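Local coordinates for integral membrane indolylacetylinositol arabinosyltransferase EmbC (Mycolicibacterium smegmatis, PDB 7BVE), which probably transfers arabinose units during the polymerisation of cell-wall arabinan, as an integral membrane glycosyltransferase of the emb family, at residues L758-P772 with P831-V845. Sequence-based numbering, arbitrary orientation.
Sequences LGAVTSLGFGPNGIP and PVLGSWRSGTQQPAV
Leu833 lies between Leu758 and Phe766, one methyl branch turned to each, forming the apolar centre of this junction between two mostly looped segments, each with one short strand, in the beta-rich C-terminal domain of EmbC, of a family grouped with the galactose-binding-like folds. Its CD1 lies 3.7 Å from Leu758 CD2, the two leucines running antiparallel alongside one another, while Leu833 CD2 sits 3.7 Å from Phe766 CB and also meets Gly759 CA. Phe766 contributes its CB here, the ring being turned off the contact. Leu846, on the strand 845-847 that pairs with 762-764, also touches Leu833.

A second apolar patch illustrates how proline pairs with an aromatic ring. Pro772 lays CG over one face of the Trp836 indole, a CH-pi contact 3.5 Å from the centroid of its five-membered ring. The Trp836 side chain leaves its backbone with CG opposite N (chi1 -177°), which places the indole against the proline ring; Trp937 packs edge-to-face against the same indole. Leu764 lays CD2 3.8 Å from Val845 CB.

Toward the polar edge, backbone groups take over, and glycines let the chains come close: the CA atoms of Gly767 and Gly834 are 4.1 Å apart. Trp836 N gives a weak hydrogen bond to Gly770 O. The side chain of Ser835 is about 5 Å from a bound calcium ion. Gly834 O accepts the stronger bond, from Gly767 N at 3.0 Å (N-H...O 151°), the donor standing 58° out of the carbonyl plane; the same oxygen also receives a CA-H...O contact from Phe766 CA at 3.4 Å.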
loop_
_atom_site.group_PDB
_atom_site.type_symbol
_atom_site.label_atom_id
_atom_site.label_comp_id
_atom_site.label_asym_id
_atom_site.label_seq_id
_atom_site.Cartn_x
_atom_site.Cartn_y
_atom_site.Cartn_z
ATOM N N LEU A 758 -2.896 -29.078 44.064
ATOM C CA LEU A 758 -2.393 -27.973 43.256
ATOM C C LEU A 758 -2.288 -26.702 44.086
ATOM O O LEU A 758 -1.242 -26.052 44.116
ATOM C CB LEU A 758 -3.283 -27.756 42.033
ATOM C CG LEU A 758 -2.858 -26.594 41.139
ATOM C CD1 LEU A 758 -1.448 -26.781 40.636
ATOM C CD2 LEU A 758 -3.809 -26.468 39.979
ATOM N N GLY A 759 -3.376 -26.304 44.733
ATOM C CA GLY A 759 -3.331 -25.210 45.683
ATOM C C GLY A 759 -3.215 -25.683 47.115
ATOM O O GLY A 759 -4.125 -25.459 47.916
ATOM N N ALA A 760 -2.110 -26.340 47.458
ATOM C CA ALA A 760 -2.055 -27.067 48.721
ATOM C C ALA A 760 -1.794 -26.140 49.897
ATOM O O ALA A 760 -2.623 -26.019 50.804
ATOM C CB ALA A 760 -0.984 -28.151 48.655
ATOM N N VAL A 761 -0.638 -25.484 49.909
ATOM C CA VAL A 761 -0.191 -24.784 51.104
ATOM C C VAL A 761 -0.508 -23.292 51.091
ATOM O O VAL A 761 -0.577 -22.680 52.167
ATOM C CB VAL A 761 1.318 -25.012 51.335
ATOM C CG1 VAL A 761 1.583 -26.479 51.612
ATOM C CG2 VAL A 761 2.125 -24.548 50.138
ATOM N N THR A 762 -0.712 -22.693 49.921
ATOM C CA THR A 762 -1.072 -21.278 49.846
ATOM C C THR A 762 -1.902 -21.064 48.595
ATOM O O THR A 762 -1.421 -21.318 47.488
ATOM C CB THR A 762 0.167 -20.386 49.824
ATOM O OG1 THR A 762 0.880 -20.512 51.060
ATOM C CG2 THR A 762 -0.226 -18.937 49.616
ATOM N N SER A 763 -3.140 -20.597 48.768
ATOM C CA SER A 763 -4.013 -20.298 47.634
ATOM C C SER A 763 -5.014 -19.240 48.086
ATOM O O SER A 763 -5.963 -19.552 48.810
ATOM C CB SER A 763 -4.718 -21.550 47.132
ATOM O OG SER A 763 -5.631 -22.047 48.091
ATOM N N LEU A 764 -4.787 -18.000 47.671
ATOM C CA LEU A 764 -5.739 -16.915 47.861
ATOM C C LEU A 764 -6.110 -16.361 46.494
ATOM O O LEU A 764 -5.241 -16.182 45.635
ATOM C CB LEU A 764 -5.180 -15.816 48.775
ATOM C CG LEU A 764 -4.058 -14.857 48.365
ATOM C CD1 LEU A 764 -4.103 -13.608 49.219
ATOM C CD2 LEU A 764 -2.708 -15.516 48.515
ATOM N N GLY A 765 -7.399 -16.127 46.281
ATOM C CA GLY A 765 -7.889 -15.785 44.966
ATOM C C GLY A 765 -7.982 -16.947 44.001
ATOM O O GLY A 765 -8.114 -16.715 42.794
ATOM N N PHE A 766 -7.917 -18.185 44.492
ATOM C CA PHE A 766 -7.988 -19.353 43.622
ATOM C C PHE A 766 -9.400 -19.515 43.070
ATOM O O PHE A 766 -10.382 -19.409 43.808
ATOM C CB PHE A 766 -7.526 -20.610 44.374
ATOM C CG PHE A 766 -8.417 -21.027 45.520
ATOM C CD1 PHE A 766 -8.274 -20.458 46.775
ATOM C CD2 PHE A 766 -9.357 -22.036 45.356
ATOM C CE1 PHE A 766 -9.082 -20.848 47.833
ATOM C CE2 PHE A 766 -10.171 -22.431 46.406
ATOM C CZ PHE A 766 -10.030 -21.838 47.647
ATOM N N GLY A 767 -9.488 -19.611 41.748
ATOM C CA GLY A 767 -10.717 -19.798 41.008
ATOM C C GLY A 767 -10.887 -21.230 40.528
ATOM O O GLY A 767 -10.384 -21.557 39.450
ATOM N N PRO A 768 -11.539 -22.123 41.291
ATOM C CA PRO A 768 -11.966 -23.424 40.733
ATOM C C PRO A 768 -13.042 -23.326 39.659
ATOM O O PRO A 768 -13.132 -24.215 38.810
ATOM C CB PRO A 768 -12.479 -24.180 41.965
ATOM C CG PRO A 768 -11.814 -23.538 43.102
ATOM C CD PRO A 768 -11.750 -22.091 42.743
ATOM N N ASN A 769 -13.852 -22.271 39.658
ATOM C CA ASN A 769 -14.628 -21.921 38.476
ATOM C C ASN A 769 -14.311 -20.489 38.047
ATOM O O ASN A 769 -15.098 -19.863 37.333
ATOM C CB ASN A 769 -16.122 -22.112 38.735
ATOM C CG ASN A 769 -16.926 -22.299 37.457
ATOM O OD1 ASN A 769 -16.370 -22.308 36.357
ATOM N ND2 ASN A 769 -18.237 -22.443 37.601
ATOM N N GLY A 770 -13.168 -19.963 38.474
ATOM C CA GLY A 770 -12.786 -18.595 38.192
ATOM C C GLY A 770 -11.916 -18.436 36.965
ATOM O O GLY A 770 -10.764 -18.003 37.066
ATOM N N ILE A 771 -12.442 -18.824 35.806
ATOM C CA ILE A 771 -11.870 -18.469 34.509
ATOM C C ILE A 771 -13.011 -17.934 33.650
ATOM O O ILE A 771 -14.162 -18.362 33.823
ATOM C CB ILE A 771 -11.153 -19.659 33.836
ATOM C CG1 ILE A 771 -12.095 -20.832 33.576
ATOM C CG2 ILE A 771 -9.973 -20.155 34.654
ATOM C CD1 ILE A 771 -11.477 -21.890 32.714
ATOM N N PRO A 772 -12.764 -16.966 32.763
ATOM C CA PRO A 772 -13.805 -16.551 31.816
ATOM C C PRO A 772 -14.175 -17.659 30.849
ATOM O O PRO A 772 -13.310 -18.227 30.179
ATOM C CB PRO A 772 -13.167 -15.366 31.087
ATOM C CG PRO A 772 -12.175 -14.847 32.031
ATOM C CD PRO A 772 -11.629 -16.037 32.757
ATOM N N PRO A 831 -7.235 -31.227 38.508
ATOM C CA PRO A 831 -7.767 -30.036 39.170
ATOM C C PRO A 831 -7.398 -28.770 38.421
ATOM O O PRO A 831 -6.382 -28.701 37.735
ATOM C CB PRO A 831 -7.100 -30.073 40.546
ATOM C CG PRO A 831 -5.845 -30.805 40.318
ATOM C CD PRO A 831 -6.143 -31.838 39.280
ATOM N N VAL A 832 -8.248 -27.761 38.551
ATOM C CA VAL A 832 -8.043 -26.471 37.907
ATOM C C VAL A 832 -8.186 -25.384 38.962
ATOM O O VAL A 832 -9.138 -25.394 39.749
ATOM C CB VAL A 832 -9.045 -26.237 36.753
ATOM C CG1 VAL A 832 -8.864 -24.866 36.133
ATOM C CG2 VAL A 832 -8.902 -27.293 35.690
ATOM N N LEU A 833 -7.234 -24.465 38.994
ATOM C CA LEU A 833 -7.342 -23.242 39.769
ATOM C C LEU A 833 -7.377 -22.063 38.805
ATOM O O LEU A 833 -7.428 -22.234 37.590
ATOM C CB LEU A 833 -6.208 -23.134 40.787
ATOM C CG LEU A 833 -6.439 -23.747 42.173
ATOM C CD1 LEU A 833 -6.497 -25.247 42.166
ATOM C CD2 LEU A 833 -5.334 -23.323 43.084
ATOM N N GLY A 834 -7.369 -20.856 39.353
ATOM C CA GLY A 834 -7.525 -19.685 38.510
ATOM C C GLY A 834 -7.261 -18.416 39.283
ATOM O O GLY A 834 -7.017 -18.436 40.492
ATOM N N SER A 835 -7.296 -17.299 38.554
ATOM C CA SER A 835 -7.052 -15.992 39.151
ATOM C C SER A 835 -7.959 -14.915 38.576
ATOM O O SER A 835 -7.549 -13.756 38.466
ATOM C CB SER A 835 -5.601 -15.568 38.978
ATOM O OG SER A 835 -5.408 -14.265 39.480
ATOM N N TRP A 836 -9.181 -15.267 38.196
ATOM C CA TRP A 836 -10.116 -14.326 37.598
ATOM C C TRP A 836 -11.349 -14.186 38.477
ATOM O O TRP A 836 -11.785 -15.157 39.105
ATOM C CB TRP A 836 -10.542 -14.785 36.209
ATOM C CG TRP A 836 -11.436 -13.827 35.514
ATOM C CD1 TRP A 836 -11.081 -12.651 34.926
ATOM C CD2 TRP A 836 -12.854 -13.926 35.389
ATOM N NE1 TRP A 836 -12.188 -12.031 34.403
ATOM C CE2 TRP A 836 -13.292 -12.792 34.680
ATOM C CE3 TRP A 836 -13.798 -14.874 35.792
ATOM C CZ2 TRP A 836 -14.631 -12.582 34.363
ATOM C CZ3 TRP A 836 -15.126 -14.665 35.476
ATOM C CH2 TRP A 836 -15.530 -13.528 34.770
ATOM N N ARG A 837 -11.913 -12.976 38.510
ATOM C CA ARG A 837 -13.141 -12.685 39.238
ATOM C C ARG A 837 -13.813 -11.460 38.634
ATOM O O ARG A 837 -13.162 -10.647 37.972
ATOM C CB ARG A 837 -12.856 -12.463 40.720
ATOM C CG ARG A 837 -12.051 -11.226 41.001
ATOM C CD ARG A 837 -11.666 -11.170 42.455
ATOM N NE ARG A 837 -10.727 -12.236 42.785
ATOM C CZ ARG A 837 -9.410 -12.126 42.648
ATOM N NH1 ARG A 837 -8.883 -10.998 42.187
ATOM N NH2 ARG A 837 -8.619 -13.141 42.964
ATOM N N SER A 838 -15.117 -11.335 38.858
ATOM C CA SER A 838 -15.907 -10.286 38.223
ATOM C C SER A 838 -16.170 -9.091 39.128
ATOM O O SER A 838 -17.025 -8.262 38.796
ATOM C CB SER A 838 -17.242 -10.859 37.732
ATOM O OG SER A 838 -18.035 -9.852 37.127
ATOM N N GLY A 839 -15.469 -8.973 40.252
ATOM C CA GLY A 839 -15.650 -7.833 41.130
ATOM C C GLY A 839 -14.402 -6.986 41.255
ATOM O O GLY A 839 -13.751 -6.675 40.253
ATOM N N THR A 840 -14.064 -6.594 42.478
ATOM C CA THR A 840 -12.811 -5.899 42.725
ATOM C C THR A 840 -11.687 -6.912 42.924
ATOM O O THR A 840 -11.895 -8.000 43.469
ATOM C CB THR A 840 -12.943 -4.961 43.932
ATOM O OG1 THR A 840 -11.695 -4.298 44.173
ATOM C CG2 THR A 840 -13.409 -5.700 45.187
ATOM N N GLN A 841 -10.499 -6.563 42.446
ATOM C CA GLN A 841 -9.399 -7.512 42.345
ATOM C C GLN A 841 -8.429 -7.346 43.506
ATOM O O GLN A 841 -7.918 -6.247 43.746
ATOM C CB GLN A 841 -8.659 -7.350 41.017
ATOM C CG GLN A 841 -9.452 -7.787 39.796
ATOM C CD GLN A 841 -10.359 -6.702 39.263
ATOM O OE1 GLN A 841 -10.188 -5.526 39.579
ATOM N NE2 GLN A 841 -11.334 -7.091 38.452
ATOM N N GLN A 842 -8.175 -8.437 44.210
ATOM C CA GLN A 842 -7.150 -8.545 45.229
ATOM C C GLN A 842 -5.971 -9.352 44.687
ATOM O O GLN A 842 -6.152 -10.179 43.788
ATOM C CB GLN A 842 -7.712 -9.205 46.499
ATOM C CG GLN A 842 -8.120 -10.664 46.354
ATOM C CD GLN A 842 -9.559 -10.833 45.886
ATOM O OE1 GLN A 842 -10.179 -9.897 45.385
ATOM N NE2 GLN A 842 -10.092 -12.036 46.055
ATOM N N PRO A 843 -4.747 -9.104 45.162
ATOM C CA PRO A 843 -3.600 -9.862 44.646
ATOM C C PRO A 843 -3.636 -11.321 45.082
ATOM O O PRO A 843 -4.129 -11.659 46.160
ATOM C CB PRO A 843 -2.392 -9.125 45.235
ATOM C CG PRO A 843 -2.919 -8.434 46.434
ATOM C CD PRO A 843 -4.318 -8.037 46.085
ATOM N N ALA A 844 -3.106 -12.184 44.217
ATOM C CA ALA A 844 -3.191 -13.628 44.373
ATOM C C ALA A 844 -1.796 -14.234 44.391
ATOM O O ALA A 844 -0.924 -13.846 43.611
ATOM C CB ALA A 844 -4.018 -14.249 43.243
ATOM N N VAL A 845 -1.584 -15.179 45.305
ATOM C CA VAL A 845 -0.328 -15.915 45.408
ATOM C C VAL A 845 -0.651 -17.392 45.554
ATOM O O VAL A 845 -1.353 -17.790 46.488
ATOM C CB VAL A 845 0.546 -15.442 46.589
ATOM C CG1 VAL A 845 1.690 -16.417 46.833
ATOM C CG2 VAL A 845 1.118 -14.057 46.316
#